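Long-range contacts in divalent ion tolerance protein CutA1 (Ehrlichia chaffeensis, PDB 4IYQ), which may bind copper and is thought to contribute to tolerance of divalent metal ions, and forms a trimer: residues 30-35 with 96-101; 50-55 with 119-124; 24-29 with 107-112. One frame throughout, in Å; residues are numbered along the deposited sequence.

Contact 1. Residues 30-35 with 96-101; sequences TTTPTY and AIHPYD
His98 turns its imidazole toward Thr30 and Thr31 by holding CG anti to its own backbone N (chi1 -150°), while Tyr100, with CG anti to the carbonyl carbon (chi1 -66°), brings its phenol up against the Pro33 ring from the opposite direction. The imidazole meets the strand through NE2 and the adjoining CE1. The NE2 N-H is shared between the carbonyl oxygen of Thr31, with NE2 2.8 Å from O, and the hydroxyl of Thr30, with NE2 3.3 Å from OG1. Both bonds are weak and strongly bent. Thr31 O lies at the ring edge, near its plane, whereas Thr30 OG1 approaches obliquely, the two side chains running antiparallel as they pass. The methyl CG2 of Thr32 comes to 3.9 Å from His98 NE2. The other ring nitrogen, ND1, accepts the backbone N-H of Tyr100, with N 3.1 Å from ND1, in the ring plane and fairly straight at 161°; with the NE2 contacts, this would help hold the ring's rotation. The rest is apolar. Pro33 CD lies 3.5 Å from Tyr100 CZ, reaching the ring obliquely, and the same CD is 3.7 Å from Pro99 CG, so the ring of Pro33 touches both residues that follow His98. The phenol hydroxyl passes 3.4 Å from Pro33 N, which has no hydrogen to offer, and bonds instead to Glu75. Thr30 OG1 gives its proton to Ala104 O, which leaves its oxygen able to accept from His98. Ile41 of helix 35-47 packs on both Thr32 and His98. With ND1 accepting and NE2 donating, the geometry is consistent with a neutral imidazole protonated on NE2, a buried bridge that ties the turn after helix 87-97 to the end of strand 25-32.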
loop_
_atom_site.group_PDB
_atom_site.type_symbol
_atom_site.label_atom_id
_atom_site.label_comp_id
_atom_site.label_asym_id
_atom_site.label_seq_id
_atom_site.Cartn_x
_atom_site.Cartn_y
_atom_site.Cartn_z
ATOM N N THR A 30 0.214 8.480 -4.404
ATOM C CA THR A 30 -0.333 9.831 -4.302
ATOM C C THR A 30 -1.856 9.741 -4.167
ATOM O O THR A 30 -2.464 8.692 -4.422
ATOM C CB THR A 30 0.053 10.722 -5.542
ATOM O OG1 THR A 30 -0.215 12.103 -5.276
ATOM C CG2 THR A 30 -0.715 10.305 -6.798
ATOM N N THR A 31 -2.474 10.840 -3.754
ATOM C CA THR A 31 -3.929 10.872 -3.662
ATOM C C THR A 31 -4.495 12.059 -4.463
ATOM O O THR A 31 -3.816 13.046 -4.673
ATOM C CB THR A 31 -4.387 10.944 -2.185
ATOM O OG1 THR A 31 -3.877 12.144 -1.599
ATOM C CG2 THR A 31 -3.848 9.774 -1.400
ATOM N N THR A 32 -5.746 11.952 -4.896
ATOM C CA THR A 32 -6.381 12.981 -5.719
ATOM C C THR A 32 -7.804 13.221 -5.237
ATOM O O THR A 32 -8.403 12.347 -4.626
ATOM C CB THR A 32 -6.424 12.586 -7.207
ATOM O OG1 THR A 32 -7.090 11.329 -7.338
ATOM C CG2 THR A 32 -5.022 12.465 -7.780
ATOM N N PRO A 33 -8.338 14.425 -5.472
ATOM C CA PRO A 33 -9.706 14.687 -5.017
ATOM C C PRO A 33 -10.775 13.894 -5.776
ATOM O O PRO A 33 -11.792 13.556 -5.185
ATOM C CB PRO A 33 -9.870 16.197 -5.245
ATOM C CG PRO A 33 -8.812 16.574 -6.211
ATOM C CD PRO A 33 -7.669 15.645 -5.959
ATOM N N THR A 34 -10.562 13.600 -7.052
ATOM C CA THR A 34 -11.550 12.856 -7.819
ATOM C C THR A 34 -10.910 11.694 -8.563
ATOM O O THR A 34 -9.689 11.641 -8.708
ATOM C CB THR A 34 -12.232 13.738 -8.856
ATOM O OG1 THR A 34 -11.390 13.835 -10.021
ATOM C CG2 THR A 34 -12.521 15.130 -8.276
ATOM N N TYR A 35 -11.735 10.776 -9.061
ATOM C CA TYR A 35 -11.244 9.723 -9.944
ATOM C C TYR A 35 -10.653 10.299 -11.234
ATOM O O TYR A 35 -9.608 9.843 -11.695
ATOM C CB TYR A 35 -12.361 8.724 -10.280
ATOM C CG TYR A 35 -11.944 7.673 -11.286
ATOM C CD1 TYR A 35 -11.233 6.537 -10.883
ATOM C CD2 TYR A 35 -12.253 7.811 -12.638
ATOM C CE1 TYR A 35 -10.837 5.574 -11.803
ATOM C CE2 TYR A 35 -11.856 6.857 -13.564
ATOM C CZ TYR A 35 -11.150 5.741 -13.137
ATOM O OH TYR A 35 -10.763 4.789 -14.046
ATOM N N ALA A 96 3.903 19.135 -10.691
ATOM C CA ALA A 96 3.538 20.174 -11.645
ATOM C C ALA A 96 2.084 20.074 -12.095
ATOM O O ALA A 96 1.459 21.087 -12.360
ATOM C CB ALA A 96 4.460 20.132 -12.846
ATOM N N ILE A 97 1.532 18.866 -12.182
ATOM C CA ILE A 97 0.196 18.721 -12.757
ATOM C C ILE A 97 -0.890 18.425 -11.735
ATOM O O ILE A 97 -2.063 18.391 -12.087
ATOM C CB ILE A 97 0.156 17.594 -13.816
ATOM C CG1 ILE A 97 0.272 16.222 -13.143
ATOM C CG2 ILE A 97 1.232 17.820 -14.871
ATOM C CD1 ILE A 97 0.389 15.072 -14.088
ATOM N N HIS A 98 -0.502 18.230 -10.477
ATOM C CA HIS A 98 -1.443 17.854 -9.414
ATOM C C HIS A 98 -2.395 18.999 -9.049
ATOM O O HIS A 98 -1.983 20.155 -8.938
ATOM C CB HIS A 98 -0.672 17.414 -8.173
ATOM C CG HIS A 98 -1.395 16.407 -7.342
ATOM N ND1 HIS A 98 -2.483 16.731 -6.562
ATOM C CD2 HIS A 98 -1.193 15.078 -7.174
ATOM C CE1 HIS A 98 -2.920 15.646 -5.945
ATOM N NE2 HIS A 98 -2.156 14.629 -6.299
ATOM N N PRO A 99 -3.675 18.680 -8.852
ATOM C CA PRO A 99 -4.645 19.695 -8.407
ATOM C C PRO A 99 -4.315 20.312 -7.044
ATOM O O PRO A 99 -4.581 21.497 -6.830
ATOM C CB PRO A 99 -5.967 18.919 -8.334
ATOM C CG PRO A 99 -5.580 17.441 -8.370
ATOM C CD PRO A 99 -4.299 17.378 -9.143
ATOM N N TYR A 100 -3.718 19.535 -6.145
ATOM C CA TYR A 100 -3.348 20.047 -4.824
ATOM C C TYR A 100 -2.062 20.862 -4.887
ATOM O O TYR A 100 -1.132 20.508 -5.610
ATOM C CB TYR A 100 -3.153 18.905 -3.812
ATOM C CG TYR A 100 -4.384 18.092 -3.452
ATOM C CD1 TYR A 100 -5.665 18.615 -3.583
ATOM C CD2 TYR A 100 -4.253 16.783 -2.976
ATOM C CE1 TYR A 100 -6.788 17.855 -3.253
ATOM C CE2 TYR A 100 -5.365 16.017 -2.642
ATOM C CZ TYR A 100 -6.628 16.558 -2.780
ATOM O OH TYR A 100 -7.725 15.795 -2.446
ATOM N N ASP A 101 -1.998 21.926 -4.095
ATOM C CA ASP A 101 -0.760 22.684 -3.921
ATOM C C ASP A 101 0.268 21.859 -3.174
ATOM O O ASP A 101 1.452 21.884 -3.495
ATOM C CB ASP A 101 -1.020 23.982 -3.154
ATOM C CG ASP A 101 -1.889 24.940 -3.922
ATOM O OD1 ASP A 101 -2.907 25.401 -3.359
ATOM O OD2 ASP A 101 -1.557 25.228 -5.093
#

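Contact 2. Residues 50-55 with 119-124; sequences LIACAN and QWVNDC
The indole of Trp120 meets Cys53 at its edge: SG lies near the ring plane, 5.1 Å from the centroid of the six-membered ring and 88° off its normal, a sulfur-aromatic contact in which CZ3 is 3.9 Å from SG. One face of the same indole carries Cys124 SG, 3.2 Å above the plane and displaced toward the rim. Ala52 O approaches the ring obliquely, 3.4 Å from Trp120 CH2. The methyl of Ala52 is the centre of the contact, pointing at the helix and touching three of its residues: CB lies 3.8 Å from Cys124 CB, 3.9 Å from Val121 CG1 and 3.9 Å from Trp120 CZ3. In Trp120, CG held anti to the backbone N (chi1 178°) carries the indole from the flank of the helix out to the strand. No hydrogen bond joins the two segments. Helix 115-125 thus rests against residues 52-53, whose backbone bonds reach Lys81 of strand 69-83, while Ile51 turns away to pack on helix 35-47. From the third subunit, Tyr64 packs on Cys53 and Thr102 on Trp120, and a strand of that subunit pairs with residues 53-55.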
loop_
_atom_site.group_PDB
_atom_site.type_symbol
_atom_site.label_atom_id
_atom_site.label_comp_id
_atom_site.label_asym_id
_atom_site.label_seq_id
_atom_site.Cartn_x
_atom_site.Cartn_y
_atom_site.Cartn_z
ATOM N N LEU A 50 6.878 7.729 -18.247
ATOM C CA LEU A 50 7.456 7.936 -16.915
ATOM C C LEU A 50 7.032 6.854 -15.925
ATOM O O LEU A 50 7.694 6.649 -14.906
ATOM C CB LEU A 50 7.074 9.312 -16.365
ATOM C CG LEU A 50 7.837 10.542 -16.849
ATOM C CD1 LEU A 50 7.142 11.802 -16.365
ATOM C CD2 LEU A 50 9.231 10.472 -16.284
ATOM N N ILE A 51 5.909 6.198 -16.215
ATOM C CA ILE A 51 5.469 5.015 -15.476
ATOM C C ILE A 51 5.044 3.911 -16.457
ATOM O O ILE A 51 4.831 4.175 -17.645
ATOM C CB ILE A 51 4.294 5.323 -14.528
ATOM C CG1 ILE A 51 3.055 5.728 -15.346
ATOM C CG2 ILE A 51 4.705 6.389 -13.523
ATOM C CD1 ILE A 51 1.759 5.697 -14.583
ATOM N N ALA A 52 4.905 2.693 -15.939
ATOM C CA ALA A 52 4.470 1.526 -16.700
ATOM C C ALA A 52 2.990 1.224 -16.456
ATOM O O ALA A 52 2.301 0.647 -17.300
ATOM C CB ALA A 52 5.332 0.297 -16.326
ATOM N N CYS A 53 2.519 1.565 -15.264
ATOM C CA CYS A 53 1.123 1.384 -14.944
ATOM C C CYS A 53 0.712 2.120 -13.675
ATOM O O CYS A 53 1.543 2.511 -12.861
ATOM C CB CYS A 53 0.805 -0.116 -14.819
ATOM S SG CYS A 53 1.793 -0.975 -13.590
ATOM N N ALA A 54 -0.597 2.245 -13.509
ATOM C CA ALA A 54 -1.184 2.853 -12.334
ATOM C C ALA A 54 -2.283 1.964 -11.778
ATOM O O ALA A 54 -3.092 1.416 -12.532
ATOM C CB ALA A 54 -1.750 4.236 -12.676
ATOM N N ASN A 55 -2.320 1.834 -10.460
ATOM C CA ASN A 55 -3.459 1.204 -9.805
ATOM C C ASN A 55 -4.255 2.265 -9.063
ATOM O O ASN A 55 -3.744 2.907 -8.146
ATOM C CB ASN A 55 -3.011 0.091 -8.842
ATOM C CG ASN A 55 -2.371 -1.080 -9.566
ATOM O OD1 ASN A 55 -2.585 -1.280 -10.762
ATOM N ND2 ASN A 55 -1.590 -1.856 -8.845
ATOM N N GLN A 119 11.328 -6.625 -16.002
ATOM C CA GLN A 119 11.604 -6.522 -17.426
ATOM C C GLN A 119 10.537 -5.663 -18.121
ATOM O O GLN A 119 10.835 -4.743 -18.910
ATOM C CB GLN A 119 11.646 -7.913 -18.051
ATOM C CG GLN A 119 11.912 -7.910 -19.547
ATOM C CD GLN A 119 13.366 -7.616 -19.885
ATOM O OE1 GLN A 119 13.720 -6.490 -20.266
ATOM N NE2 GLN A 119 14.216 -8.637 -19.766
ATOM N N TRP A 120 9.289 -5.974 -17.805
ATOM C CA TRP A 120 8.166 -5.302 -18.418
ATOM C C TRP A 120 8.149 -3.815 -18.060
ATOM O O TRP A 120 8.033 -2.963 -18.949
ATOM C CB TRP A 120 6.859 -5.968 -17.998
ATOM C CG TRP A 120 5.703 -5.279 -18.565
ATOM C CD1 TRP A 120 5.299 -5.319 -19.861
ATOM C CD2 TRP A 120 4.776 -4.428 -17.879
ATOM N NE1 TRP A 120 4.181 -4.545 -20.035
ATOM C CE2 TRP A 120 3.831 -3.989 -18.834
ATOM C CE3 TRP A 120 4.650 -3.994 -16.554
ATOM C CZ2 TRP A 120 2.770 -3.143 -18.512
ATOM C CZ3 TRP A 120 3.595 -3.150 -16.229
ATOM C CH2 TRP A 120 2.670 -2.730 -17.207
ATOM N N VAL A 121 8.343 -3.508 -16.780
ATOM C CA VAL A 121 8.334 -2.125 -16.322
ATOM C C VAL A 121 9.446 -1.350 -17.009
ATOM O O VAL A 121 9.226 -0.235 -17.495
ATOM C CB VAL A 121 8.463 -2.029 -14.785
ATOM C CG1 VAL A 121 8.623 -0.587 -14.338
ATOM C CG2 VAL A 121 7.248 -2.690 -14.102
ATOM N N ASN A 122 10.613 -1.982 -17.109
ATOM C CA ASN A 122 11.743 -1.420 -17.849
ATOM C C ASN A 122 11.447 -1.153 -19.326
ATOM O O ASN A 122 11.693 -0.044 -19.805
ATOM C CB ASN A 122 12.967 -2.341 -17.709
ATOM C CG ASN A 122 13.764 -2.063 -16.433
ATOM O OD1 ASN A 122 14.741 -1.321 -16.460
ATOM N ND2 ASN A 122 13.310 -2.606 -15.307
ATOM N N ASP A 123 10.885 -2.139 -20.027
ATOM C CA ASP A 123 10.593 -1.999 -21.456
ATOM C C ASP A 123 9.536 -0.914 -21.726
ATOM O O ASP A 123 9.592 -0.213 -22.737
ATOM C CB ASP A 123 10.142 -3.333 -22.046
ATOM C CG ASP A 123 11.221 -4.422 -21.943
ATOM O OD1 ASP A 123 12.413 -4.103 -21.690
ATOM O OD2 ASP A 123 10.871 -5.609 -22.139
ATOM N N CYS A 124 8.572 -0.785 -20.821
ATOM C CA CYS A 124 7.522 0.204 -20.968
ATOM C C CYS A 124 8.052 1.627 -20.800
ATOM O O CYS A 124 7.521 2.561 -21.383
ATOM C CB CYS A 124 6.430 -0.031 -19.924
ATOM S SG CYS A 124 5.360 -1.413 -20.236
#

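Contact 3. Residues 24-29 with 107-112; sequences NISLLY and TIDPTN
Backbone bonds pair Leu27 with Ile108 as an antiparallel hydrogen-bonded pair: Leu27 N to Ile108 O and Ile108 N to Leu27 O are each 2.8 Å and close to straight. Leu28 and Thr107 form the next, non-hydrogen-bonded pair, and Thr107 CA adds a C-H contact to Leu27 O at 3.3 Å. On the face packed by helix 87-97, Leu28 CG lies 4.0 Å from Thr107 OG1, the two side chains running alongside. Among apolar contacts, the ring of Pro110 packs against Ile25 and Leu27 just past the last bridge. Its CG meets Leu27 CG at 3.9 Å and Ile25 CG1 at 4.0 Å. Leu27 and Ile108 occupy the other face, where Leu27 meets Ile106 of the third subunit and Ile108 meets Leu27 of the second. The polar side-chain link joins Ser26 OG to Asp109 OD1; it is modelled as a hydrogen bond, but its very short length is doubtful at this resolution. Asp109 OD2 bonds to Thr111 of the second subunit, weakly, and a bound calcium ion lies about 3 Å from the Asp109 side chain. Thr107 and Asn112 also pair with strands of the second and third subunits, respectively. Strand 25-32 beside strand 105-108 is the central-to-edge pairing of a ferredoxin-like sheet, continued between subunits in the CutA trimer.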
loop_
_atom_site.group_PDB
_atom_site.type_symbol
_atom_site.label_atom_id
_atom_site.label_comp_id
_atom_site.label_asym_id
_atom_site.label_seq_id
_atom_site.Cartn_x
_atom_site.Cartn_y
_atom_site.Cartn_z
ATOM N N ASN A 24 16.062 -1.539 -11.300
ATOM C CA ASN A 24 15.130 -1.903 -10.234
ATOM C C ASN A 24 13.909 -1.003 -10.193
ATOM O O ASN A 24 13.998 0.181 -10.499
ATOM C CB ASN A 24 15.843 -1.852 -8.887
ATOM C CG ASN A 24 16.744 -3.065 -8.654
ATOM O OD1 ASN A 24 16.486 -4.144 -9.185
ATOM N ND2 ASN A 24 17.831 -2.875 -7.901
ATOM N N ILE A 25 12.766 -1.549 -9.795
ATOM C CA ILE A 25 11.528 -0.774 -9.793
ATOM C C ILE A 25 11.273 0.018 -8.516
ATOM O O ILE A 25 11.791 -0.296 -7.449
ATOM C CB ILE A 25 10.291 -1.673 -10.073
ATOM C CG1 ILE A 25 9.960 -2.548 -8.870
ATOM C CG2 ILE A 25 10.501 -2.519 -11.330
ATOM C CD1 ILE A 25 8.875 -3.546 -9.160
ATOM N N SER A 26 10.486 1.077 -8.654
ATOM C CA SER A 26 9.995 1.848 -7.517
ATOM C C SER A 26 8.467 2.040 -7.580
ATOM O O SER A 26 7.861 2.028 -8.656
ATOM C CB SER A 26 10.680 3.208 -7.480
ATOM O OG SER A 26 12.099 3.095 -7.421
ATOM N N LEU A 27 7.838 2.210 -6.428
ATOM C CA LEU A 27 6.417 2.512 -6.400
ATOM C C LEU A 27 6.212 3.971 -5.967
ATOM O O LEU A 27 6.875 4.465 -5.042
ATOM C CB LEU A 27 5.689 1.577 -5.450
ATOM C CG LEU A 27 5.854 0.074 -5.654
ATOM C CD1 LEU A 27 5.068 -0.653 -4.574
ATOM C CD2 LEU A 27 5.437 -0.386 -7.042
ATOM N N LEU A 28 5.302 4.668 -6.633
ATOM C CA LEU A 28 4.911 5.991 -6.181
ATOM C C LEU A 28 3.460 5.968 -5.736
ATOM O O LEU A 28 2.595 5.384 -6.390
ATOM C CB LEU A 28 5.121 7.042 -7.277
ATOM C CG LEU A 28 6.537 7.621 -7.363
ATOM C CD1 LEU A 28 7.514 6.606 -7.927
ATOM C CD2 LEU A 28 6.580 8.898 -8.177
ATOM N N TYR A 29 3.203 6.642 -4.625
ATOM C CA TYR A 29 1.872 6.735 -4.059
ATOM C C TYR A 29 1.438 8.193 -3.966
ATOM O O TYR A 29 2.192 9.038 -3.492
ATOM C CB TYR A 29 1.868 6.069 -2.680
ATOM C CG TYR A 29 0.575 6.130 -1.910
ATOM C CD1 TYR A 29 -0.345 5.097 -1.995
ATOM C CD2 TYR A 29 0.290 7.202 -1.058
ATOM C CE1 TYR A 29 -1.523 5.117 -1.269
ATOM C CE2 TYR A 29 -0.896 7.241 -0.327
ATOM C CZ TYR A 29 -1.800 6.185 -0.438
ATOM O OH TYR A 29 -2.980 6.180 0.271
ATOM N N THR A 107 7.473 7.783 -2.344
ATOM C CA THR A 107 8.186 6.732 -3.042
ATOM C C THR A 107 8.520 5.563 -2.133
ATOM O O THR A 107 9.137 5.733 -1.078
ATOM C CB THR A 107 9.506 7.251 -3.644
ATOM O OG1 THR A 107 9.244 8.386 -4.470
ATOM C CG2 THR A 107 10.186 6.152 -4.466
ATOM N N ILE A 108 8.142 4.370 -2.555
ATOM C CA ILE A 108 8.512 3.183 -1.814
ATOM C C ILE A 108 9.322 2.304 -2.755
ATOM O O ILE A 108 8.890 2.041 -3.866
ATOM C CB ILE A 108 7.266 2.444 -1.278
ATOM C CG1 ILE A 108 6.672 3.211 -0.111
ATOM C CG2 ILE A 108 7.600 1.052 -0.800
ATOM C CD1 ILE A 108 5.242 2.829 0.150
ATOM N N ASP A 109 10.512 1.898 -2.315
ATOM C CA ASP A 109 11.369 1.013 -3.092
ATOM C C ASP A 109 11.192 -0.414 -2.581
ATOM O O ASP A 109 11.656 -0.749 -1.488
ATOM C CB ASP A 109 12.846 1.419 -3.005
ATOM C CG ASP A 109 13.210 2.548 -3.969
ATOM O OD1 ASP A 109 12.671 2.599 -5.085
ATOM O OD2 ASP A 109 14.064 3.385 -3.630
ATOM N N PRO A 110 10.534 -1.265 -3.379
ATOM C CA PRO A 110 10.337 -2.673 -3.011
ATOM C C PRO A 110 11.688 -3.331 -2.815
ATOM O O PRO A 110 12.651 -2.843 -3.387
ATOM C CB PRO A 110 9.618 -3.267 -4.228
ATOM C CG PRO A 110 9.077 -2.083 -4.982
ATOM C CD PRO A 110 10.047 -0.974 -4.740
ATOM N N THR A 111 11.782 -4.392 -2.025
ATOM C CA THR A 111 13.074 -5.041 -1.878
ATOM C C THR A 111 13.269 -6.020 -3.015
ATOM O O THR A 111 14.397 -6.355 -3.353
ATOM C CB THR A 111 13.219 -5.788 -0.530
ATOM O OG1 THR A 111 12.237 -6.821 -0.448
ATOM C CG2 THR A 111 13.010 -4.839 0.615
ATOM N N ASN A 112 12.166 -6.464 -3.608
ATOM C CA ASN A 112 12.220 -7.448 -4.680
ATOM C C ASN A 112 10.961 -7.505 -5.549
ATOM O O ASN A 112 9.864 -7.149 -5.109
ATOM C CB ASN A 112 12.492 -8.836 -4.087
ATOM C CG ASN A 112 12.771 -9.882 -5.152
ATOM O OD1 ASN A 112 13.570 -9.654 -6.073
ATOM N ND2 ASN A 112 12.112 -11.041 -5.034
#

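Overall arrangement
Along the chain the segments run 24-29, 30-35, 50-55, 96-101, 107-112 and 119-124, so contact 1 nests inside the loop closed by contact 3, while contact 2 crosses both. All three reach the same four-stranded antiparallel sheet. Contacts 1 and 3 use successive parts of the inner strand 25-32, with centres about 20 Å apart on opposite sides of the chain's centre, and tie the strand's two ends to later parts of the chain. Contact 2 is centred about 21 Å from contact 1 but about 12 Å from contact 3, which it touches where Val121 packs on Ile25. Contacts 2 and 3 both touch the third subunit and contacts 1 and 3 the second, so this region takes part in the trimer interfaces.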